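Local coordinates for protein rhamnonate dehydratase (PDB 3FXG) that probably catalyses the magnesium-dependent dehydration of rhamnonate to a 2-keto-3-deoxy sugar acid, as a member of the enolase superfamily, at residues G328-H333 with D362-E367; K285-R290 with A312-A317; S16-G21 with D401-V406. All blocks are in the same frame, centred on the assembly; numbering follows the deposited sequence.

Interactions 1 and 2 both belong to the C-terminal barrel domain, the one that carries the magnesium site of D222, E248 and E275. They lie on opposite sides of the chain's centre, with their own centres about 28 Å apart and their nearest atoms about 10 Å apart; they are linked through the chain, because helix 305-316 of interaction 2 is followed directly by helix 329-335 of interaction 1. Interaction 3 joins parts near the two ends of the modelled chain, so the other two fall within its span. It meets interaction 1 directly, L363 CD2 packing on I19 CD1 at 3.8 Å, but its centre is about 39 Å from that of interaction 2.

Interaction 1: G328-H333 with D362-E367; sequences GPYSYH and DLFIDE
P329 and E367 meet through their aliphatic parts: CD of the proline ring lies 4.2 Å from CG of the glutamate, and no direct hydrogen bond spans the two segments. The E367 chain leaves its backbone extended, with CG anti to N (chi1 -171°) and the next torsion also near 180°, which carries the carboxylate over toward the start of helix 329-335. There it is gripped from its own side of the contact, OE1 by the backbone N of F360 and OE2 by that of V359. OE2 also takes a hydrogen bond from a water at 2.8 Å, and the same water accepts from Y332 OH at 2.5 Å, lying in the plane of the tyrosine ring at its edge. One face of that ring rests on the backbone of the preceding turn, with G328 O 3.0 Å above its centre and P329 N nearer the rim. G328 is the N-cap of the helix, and its carbonyl also receives the backbone N-H groups of S331 and Y332. This is the barrel domain of the enolase superfamily: the helix starts shortly before strand 344-347, and residues 362-367 run in the loop between that strand and 374-376. On the other flank Y330 reaches past the proline, and its OH approaches F364 CZ obliquely at 4.3 Å. The hydroxyl hydrogen-bonds to T82 N of strand 78-84, in the N-terminal domain. F364 rests one ring face on L363 CG of its own segment and touches F80 and T82 on that same strand.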
loop_
_atom_site.group_PDB
_atom_site.type_symbol
_atom_site.label_atom_id
_atom_site.label_comp_id
_atom_site.label_asym_id
_atom_site.label_seq_id
_atom_site.Cartn_x
_atom_site.Cartn_y
_atom_site.Cartn_z
ATOM N N GLY A 328 3.877 15.408 37.795
ATOM C CA GLY A 328 4.529 16.419 38.616
ATOM C C GLY A 328 5.895 16.882 38.122
ATOM O O GLY A 328 6.122 16.948 36.917
ATOM N N PRO A 329 6.827 17.220 39.030
ATOM C CA PRO A 329 8.175 17.681 38.667
ATOM C C PRO A 329 8.918 16.789 37.670
ATOM O O PRO A 329 9.725 17.273 36.877
ATOM C CB PRO A 329 8.881 17.757 40.014
ATOM C CG PRO A 329 7.769 18.186 40.928
ATOM C CD PRO A 329 6.633 17.285 40.491
ATOM N N TYR A 330 8.658 15.487 37.711
ATOM C CA TYR A 330 9.322 14.576 36.785
ATOM C C TYR A 330 8.934 14.940 35.357
ATOM O O TYR A 330 9.706 14.729 34.419
ATOM C CB TYR A 330 8.936 13.129 37.093
ATOM C CG TYR A 330 9.206 12.750 38.529
ATOM C CD1 TYR A 330 10.429 13.052 39.127
ATOM C CD2 TYR A 330 8.231 12.118 39.300
ATOM C CE1 TYR A 330 10.676 12.740 40.460
ATOM C CE2 TYR A 330 8.468 11.801 40.635
ATOM C CZ TYR A 330 9.691 12.117 41.207
ATOM O OH TYR A 330 9.927 11.829 42.529
ATOM N N SER A 331 7.735 15.487 35.194
ATOM C CA SER A 331 7.275 15.897 33.877
ATOM C C SER A 331 7.583 17.373 33.632
ATOM O O SER A 331 7.869 17.768 32.503
ATOM C CB SER A 331 5.775 15.632 33.725
ATOM O OG SER A 331 5.047 16.160 34.820
ATOM N N TYR A 332 7.548 18.190 34.683
ATOM C CA TYR A 332 7.831 19.614 34.515
ATOM C C TYR A 332 9.229 19.840 33.949
ATOM O O TYR A 332 9.407 20.612 33.008
ATOM C CB TYR A 332 7.704 20.370 35.848
ATOM C CG TYR A 332 6.390 20.150 36.564
ATOM C CD1 TYR A 332 5.256 19.729 35.869
ATOM C CD2 TYR A 332 6.279 20.358 37.941
ATOM C CE1 TYR A 332 4.050 19.516 36.523
ATOM C CE2 TYR A 332 5.073 20.150 38.604
ATOM C CZ TYR A 332 3.966 19.728 37.887
ATOM O OH TYR A 332 2.772 19.499 38.528
ATOM N N HIS A 333 10.219 19.162 34.520
ATOM C CA HIS A 333 11.591 19.325 34.058
ATOM C C HIS A 333 11.756 18.878 32.613
ATOM O O HIS A 333 12.586 19.412 31.879
ATOM C CB HIS A 333 12.557 18.554 34.961
ATOM C CG HIS A 333 12.885 19.262 36.240
ATOM N ND1 HIS A 333 11.983 19.396 37.274
ATOM C CD2 HIS A 333 14.024 19.866 36.656
ATOM C CE1 HIS A 333 12.553 20.047 38.273
ATOM N NE2 HIS A 333 13.792 20.343 37.924
ATOM N N ASP A 362 1.338 14.703 50.859
ATOM C CA ASP A 362 2.242 15.191 51.895
ATOM C C ASP A 362 3.597 14.487 51.956
ATOM O O ASP A 362 4.325 14.621 52.938
ATOM C CB ASP A 362 1.555 15.112 53.263
ATOM C CG ASP A 362 1.330 13.684 53.728
ATOM O OD1 ASP A 362 1.382 12.759 52.888
ATOM O OD2 ASP A 362 1.090 13.489 54.938
ATOM N N LEU A 363 3.941 13.747 50.906
ATOM C CA LEU A 363 5.225 13.051 50.873
ATOM C C LEU A 363 6.362 14.070 50.835
ATOM O O LEU A 363 7.404 13.876 51.459
ATOM C CB LEU A 363 5.310 12.139 49.644
ATOM C CG LEU A 363 6.629 11.383 49.442
ATOM C CD1 LEU A 363 6.916 10.501 50.643
ATOM C CD2 LEU A 363 6.545 10.543 48.177
ATOM N N PHE A 364 6.152 15.156 50.097
ATOM C CA PHE A 364 7.151 16.215 49.970
ATOM C C PHE A 364 6.614 17.506 50.578
ATOM O O PHE A 364 5.402 17.668 50.730
ATOM C CB PHE A 364 7.492 16.431 48.493
ATOM C CG PHE A 364 7.934 15.177 47.790
ATOM C CD1 PHE A 364 9.107 14.532 48.165
ATOM C CD2 PHE A 364 7.160 14.622 46.776
ATOM C CE1 PHE A 364 9.507 13.352 47.541
ATOM C CE2 PHE A 364 7.550 13.440 46.144
ATOM C CZ PHE A 364 8.725 12.805 46.529
ATOM N N ILE A 365 7.510 18.426 50.918
ATOM C CA ILE A 365 7.093 19.688 51.523
ATOM C C ILE A 365 7.162 20.894 50.589
ATOM O O ILE A 365 6.631 21.959 50.910
ATOM C CB ILE A 365 7.951 20.020 52.763
ATOM C CG1 ILE A 365 9.402 20.236 52.346
ATOM C CG2 ILE A 365 7.868 18.895 53.778
ATOM C CD1 ILE A 365 10.346 20.510 53.504
ATOM N N ASP A 366 7.800 20.728 49.434
ATOM C CA ASP A 366 7.963 21.842 48.505
ATOM C C ASP A 366 7.643 21.562 47.036
ATOM O O ASP A 366 8.318 22.078 46.143
ATOM C CB ASP A 366 9.396 22.362 48.602
ATOM C CG ASP A 366 10.423 21.252 48.491
ATOM O OD1 ASP A 366 10.033 20.107 48.166
ATOM O OD2 ASP A 366 11.620 21.523 48.725
ATOM N N GLU A 367 6.620 20.760 46.777
ATOM C CA GLU A 367 6.256 20.462 45.399
ATOM C C GLU A 367 5.726 21.740 44.745
ATOM O O GLU A 367 4.839 22.394 45.288
ATOM C CB GLU A 367 5.174 19.379 45.363
ATOM C CG GLU A 367 4.867 18.834 43.976
ATOM C CD GLU A 367 3.644 17.927 43.961
ATOM O OE1 GLU A 367 3.591 16.973 44.768
ATOM O OE2 GLU A 367 2.738 18.170 43.138
HETATM O O HOH W 1 2.838 19.930 40.997
#

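Interaction 2: K285-R290 with A312-A317; sequences KLVEGR and AALAAA
V287 and L314 make the tight part of this contact. The methyl CD2 of L314 is set against the whole branched end of the valine, 3.5 Å from CG2, 3.6 Å from CB and 3.7 Å from CG1, and the two side chains run antiparallel alongside one another. Holding CG anti to the backbone N (chi1 180°), L314 reaches out from its helix to that spot. V287 CG2 also leans on the neighbouring turn, 4.3 Å from A315 CB, and with so small a residue there the two backbones come close, CA of V287 and CA of A315 being 6.4 Å apart. Beyond V287 the character changes. The chain leaves the helix in a type II turn closed by R290 N on V287 O, G289 is exposed, and the E288 side chain starts away from the other segment. K285 NZ meets E288 OE1 on its syn side at 3.0 Å in a salt bridge. This polar side faces other copies of the protein: E288 OE2 bonds to Y318 OH of the second subunit, R290 pairs with D255 of the third and K285 with D257 of the fourth. L314 packs on L314 of the second subunit. Helices 279-287 and 305-316 follow the parallel strands 270-273 and 294-295, so the pair is the side-by-side packing of consecutive outer helices in a TIM-type barrel.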
loop_
_atom_site.group_PDB
_atom_site.type_symbol
_atom_site.label_atom_id
_atom_site.label_comp_id
_atom_site.label_asym_id
_atom_site.label_seq_id
_atom_site.Cartn_x
_atom_site.Cartn_y
_atom_site.Cartn_z
ATOM N N LYS A 285 5.117 3.186 17.479
ATOM C CA LYS A 285 3.861 2.823 16.828
ATOM C C LYS A 285 2.813 3.933 16.877
ATOM O O LYS A 285 1.995 4.060 15.966
ATOM C CB LYS A 285 3.283 1.556 17.463
ATOM C CG LYS A 285 3.919 0.279 16.954
ATOM C CD LYS A 285 3.689 0.156 15.455
ATOM C CE LYS A 285 4.154 -1.177 14.923
ATOM N NZ LYS A 285 3.946 -1.265 13.453
ATOM N N LEU A 286 2.821 4.721 17.946
ATOM C CA LEU A 286 1.860 5.809 18.074
ATOM C C LEU A 286 2.191 6.959 17.130
ATOM O O LEU A 286 1.314 7.740 16.754
ATOM C CB LEU A 286 1.807 6.306 19.522
ATOM C CG LEU A 286 0.917 5.491 20.466
ATOM C CD1 LEU A 286 1.348 4.028 20.474
ATOM C CD2 LEU A 286 0.990 6.088 21.865
ATOM N N VAL A 287 3.458 7.062 16.748
ATOM C CA VAL A 287 3.886 8.109 15.829
ATOM C C VAL A 287 3.711 7.654 14.379
ATOM O O VAL A 287 3.402 8.466 13.509
ATOM C CB VAL A 287 5.360 8.507 16.082
ATOM C CG1 VAL A 287 5.820 9.521 15.046
ATOM C CG2 VAL A 287 5.497 9.098 17.480
ATOM N N GLU A 288 3.901 6.359 14.121
ATOM C CA GLU A 288 3.744 5.829 12.764
ATOM C C GLU A 288 2.326 6.096 12.271
ATOM O O GLU A 288 1.356 5.797 12.964
ATOM C CB GLU A 288 3.993 4.315 12.722
ATOM C CG GLU A 288 5.362 3.875 13.202
ATOM C CD GLU A 288 5.588 2.379 13.039
ATOM O OE1 GLU A 288 4.597 1.631 12.896
ATOM O OE2 GLU A 288 6.761 1.953 13.069
ATOM N N GLY A 289 2.209 6.646 11.069
ATOM C CA GLY A 289 0.893 6.931 10.527
ATOM C C GLY A 289 0.416 8.318 10.908
ATOM O O GLY A 289 -0.479 8.872 10.269
ATOM N N ARG A 290 1.013 8.879 11.955
ATOM C CA ARG A 290 0.651 10.213 12.413
ATOM C C ARG A 290 -0.876 10.307 12.584
ATOM O O ARG A 290 -1.517 11.248 12.108
ATOM C CB ARG A 290 1.170 11.248 11.401
ATOM C CG ARG A 290 1.242 12.688 11.902
ATOM C CD ARG A 290 2.667 13.291 11.827
ATOM N NE ARG A 290 3.304 13.168 10.513
ATOM C CZ ARG A 290 3.822 14.184 9.821
ATOM N NH1 ARG A 290 4.388 13.968 8.639
ATOM N NH2 ARG A 290 3.761 15.422 10.295
ATOM N N ALA A 312 10.610 11.339 22.920
ATOM C CA ALA A 312 10.335 12.700 22.475
ATOM C C ALA A 312 11.114 13.050 21.214
ATOM O O ALA A 312 10.601 13.746 20.338
ATOM C CB ALA A 312 10.662 13.703 23.588
ATOM N N ALA A 313 12.347 12.564 21.118
ATOM C CA ALA A 313 13.183 12.841 19.953
ATOM C C ALA A 313 12.583 12.237 18.681
ATOM O O ALA A 313 12.627 12.854 17.618
ATOM C CB ALA A 313 14.587 12.300 20.179
ATOM N N LEU A 314 12.038 11.029 18.790
ATOM C CA LEU A 314 11.421 10.378 17.640
ATOM C C LEU A 314 10.193 11.184 17.223
ATOM O O LEU A 314 9.994 11.466 16.044
ATOM C CB LEU A 314 11.013 8.943 17.993
ATOM C CG LEU A 314 10.341 8.123 16.883
ATOM C CD1 LEU A 314 10.507 6.641 17.176
ATOM C CD2 LEU A 314 8.874 8.490 16.767
ATOM N N ALA A 315 9.371 11.555 18.199
ATOM C CA ALA A 315 8.173 12.341 17.920
ATOM C C ALA A 315 8.558 13.683 17.292
ATOM O O ALA A 315 7.863 14.188 16.409
ATOM C CB ALA A 315 7.387 12.571 19.212
ATOM N N ALA A 316 9.674 14.249 17.748
ATOM C CA ALA A 316 10.154 15.537 17.246
ATOM C C ALA A 316 10.510 15.508 15.760
ATOM O O ALA A 316 10.415 16.528 15.078
ATOM C CB ALA A 316 11.365 16.002 18.062
ATOM N N ALA A 317 10.930 14.348 15.266
ATOM C CA ALA A 317 11.289 14.213 13.856
ATOM C C ALA A 317 10.039 14.309 12.983
ATOM O O ALA A 317 10.130 14.492 11.767
ATOM C CB ALA A 317 11.992 12.886 13.615
#

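Interaction 3: S16-G21 with D401-V406; sequences SFIIGG and DYLFKV
I18 reaches the C-terminal segment through a single methyl group, with the bond from CA to CB already pointing at it. At CB the chain forks: CG2 lies anti to the backbone N, while CG1 lies beside that N and anti to the carbonyl carbon (chi1 -65°). These inner atoms make no close contact with residues 401-406; the side chain also touches P87. From CG1 the chain continues nearly extended, placing CD1 at the edge of the Y402 ring, close to its plane, 3.6 Å from CE2 and 3.7 Å from CZ. The 3.0 Å between I18 CD1 and Y402 OH is shorter than normal van der Waals contact and therefore doubtful in detail. The isoleucine chain runs roughly perpendicular to the tyrosine side chain. CD1 also touches L403 CD1 at 4.2 Å, so it sits against two successive residues of the 3-10 turn. Y402 turns its ring back over that turn, and L403 CG lies 3.6 Å from the plane on one ring face, toward the rim. L403 in turn packs on L403 of the fourth subunit. Strand 11-19 runs in the antiparallel sheet between 66-73 and 397-399, where F17 pairs with L68 and I18 with I398, and P87 of helix 86-101 touches Y402 as well as I18.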
loop_
_atom_site.group_PDB
_atom_site.type_symbol
_atom_site.label_atom_id
_atom_site.label_comp_id
_atom_site.label_asym_id
_atom_site.label_seq_id
_atom_site.Cartn_x
_atom_site.Cartn_y
_atom_site.Cartn_z
ATOM N N SER A 16 14.375 0.941 49.174
ATOM C CA SER A 16 13.017 1.141 48.683
ATOM C C SER A 16 12.054 1.100 49.855
ATOM O O SER A 16 12.279 0.386 50.836
ATOM C CB SER A 16 12.636 0.075 47.647
ATOM O OG SER A 16 12.544 -1.210 48.226
ATOM N N PHE A 17 10.985 1.877 49.747
ATOM C CA PHE A 17 9.981 1.963 50.794
ATOM C C PHE A 17 8.587 1.968 50.200
ATOM O O PHE A 17 8.373 2.463 49.094
ATOM C CB PHE A 17 10.151 3.264 51.583
ATOM C CG PHE A 17 11.498 3.427 52.211
ATOM C CD1 PHE A 17 11.741 2.957 53.497
ATOM C CD2 PHE A 17 12.533 4.044 51.512
ATOM C CE1 PHE A 17 12.997 3.100 54.081
ATOM C CE2 PHE A 17 13.793 4.191 52.086
ATOM C CZ PHE A 17 14.025 3.718 53.374
ATOM N N ILE A 18 7.640 1.416 50.945
ATOM C CA ILE A 18 6.249 1.418 50.525
ATOM C C ILE A 18 5.651 2.599 51.278
ATOM O O ILE A 18 5.941 2.791 52.459
ATOM C CB ILE A 18 5.532 0.131 50.950
ATOM C CG1 ILE A 18 6.145 -1.061 50.212
ATOM C CG2 ILE A 18 4.040 0.248 50.669
ATOM C CD1 ILE A 18 5.737 -2.398 50.765
ATOM N N ILE A 19 4.846 3.408 50.602
ATOM C CA ILE A 19 4.240 4.555 51.259
ATOM C C ILE A 19 2.934 4.124 51.914
ATOM O O ILE A 19 1.979 3.760 51.234
ATOM C CB ILE A 19 3.990 5.693 50.249
ATOM C CG1 ILE A 19 5.304 6.034 49.537
ATOM C CG2 ILE A 19 3.459 6.927 50.967
ATOM C CD1 ILE A 19 5.169 7.062 48.440
ATOM N N GLY A 20 2.909 4.148 53.244
ATOM C CA GLY A 20 1.718 3.747 53.971
ATOM C C GLY A 20 0.553 4.697 53.775
ATOM O O GLY A 20 0.740 5.842 53.366
ATOM N N GLY A 21 -0.653 4.219 54.064
ATOM C CA GLY A 21 -1.837 5.047 53.916
ATOM C C GLY A 21 -2.183 5.340 52.469
ATOM O O GLY A 21 -1.776 4.609 51.565
ATOM N N ASP A 401 11.888 -4.381 53.545
ATOM C CA ASP A 401 12.547 -5.541 54.148
ATOM C C ASP A 401 11.648 -6.748 54.429
ATOM O O ASP A 401 12.043 -7.889 54.188
ATOM C CB ASP A 401 13.228 -5.120 55.456
ATOM C CG ASP A 401 14.363 -4.132 55.236
ATOM O OD1 ASP A 401 14.206 -3.198 54.420
ATOM O OD2 ASP A 401 15.412 -4.282 55.895
ATOM N N TYR A 402 10.447 -6.502 54.941
ATOM C CA TYR A 402 9.532 -7.590 55.275
ATOM C C TYR A 402 9.193 -8.499 54.095
ATOM O O TYR A 402 8.911 -9.682 54.280
ATOM C CB TYR A 402 8.241 -7.022 55.882
ATOM C CG TYR A 402 7.271 -6.429 54.882
ATOM C CD1 TYR A 402 6.235 -7.197 54.347
ATOM C CD2 TYR A 402 7.385 -5.101 54.474
ATOM C CE1 TYR A 402 5.333 -6.654 53.431
ATOM C CE2 TYR A 402 6.490 -4.550 53.557
ATOM C CZ TYR A 402 5.469 -5.329 53.042
ATOM O OH TYR A 402 4.585 -4.789 52.135
ATOM N N LEU A 403 9.229 -7.948 52.886
ATOM C CA LEU A 403 8.910 -8.711 51.684
ATOM C C LEU A 403 9.920 -9.814 51.380
ATOM O O LEU A 403 9.646 -10.714 50.581
ATOM C CB LEU A 403 8.810 -7.768 50.482
ATOM C CG LEU A 403 7.619 -6.809 50.456
ATOM C CD1 LEU A 403 7.831 -5.753 49.382
ATOM C CD2 LEU A 403 6.337 -7.592 50.202
ATOM N N PHE A 404 11.081 -9.749 52.021
ATOM C CA PHE A 404 12.126 -10.733 51.782
ATOM C C PHE A 404 12.327 -11.707 52.937
ATOM O O PHE A 404 13.223 -12.547 52.898
ATOM C CB PHE A 404 13.430 -10.004 51.462
ATOM C CG PHE A 404 13.284 -8.970 50.380
ATOM C CD1 PHE A 404 13.043 -9.351 49.064
ATOM C CD2 PHE A 404 13.347 -7.615 50.683
ATOM C CE1 PHE A 404 12.867 -8.393 48.064
ATOM C CE2 PHE A 404 13.173 -6.651 49.693
ATOM C CZ PHE A 404 12.932 -7.040 48.382
ATOM N N LYS A 405 11.489 -11.593 53.963
ATOM C CA LYS A 405 11.571 -12.485 55.116
ATOM C C LYS A 405 10.766 -13.751 54.850
ATOM O O LYS A 405 9.692 -13.951 55.420
ATOM C CB LYS A 405 11.039 -11.789 56.373
ATOM C CG LYS A 405 12.089 -11.024 57.166
ATOM C CD LYS A 405 12.750 -9.938 56.340
ATOM C CE LYS A 405 13.884 -9.275 57.111
ATOM N NZ LYS A 405 13.413 -8.649 58.375
ATOM N N VAL A 406 11.291 -14.602 53.976
ATOM C CA VAL A 406 10.620 -15.847 53.628
ATOM C C VAL A 406 10.745 -16.861 54.762
ATOM O O VAL A 406 11.841 -17.120 55.261
ATOM C CB VAL A 406 11.209 -16.450 52.328
ATOM C CG1 VAL A 406 12.715 -16.595 52.456
ATOM C CG2 VAL A 406 10.568 -17.798 52.038
#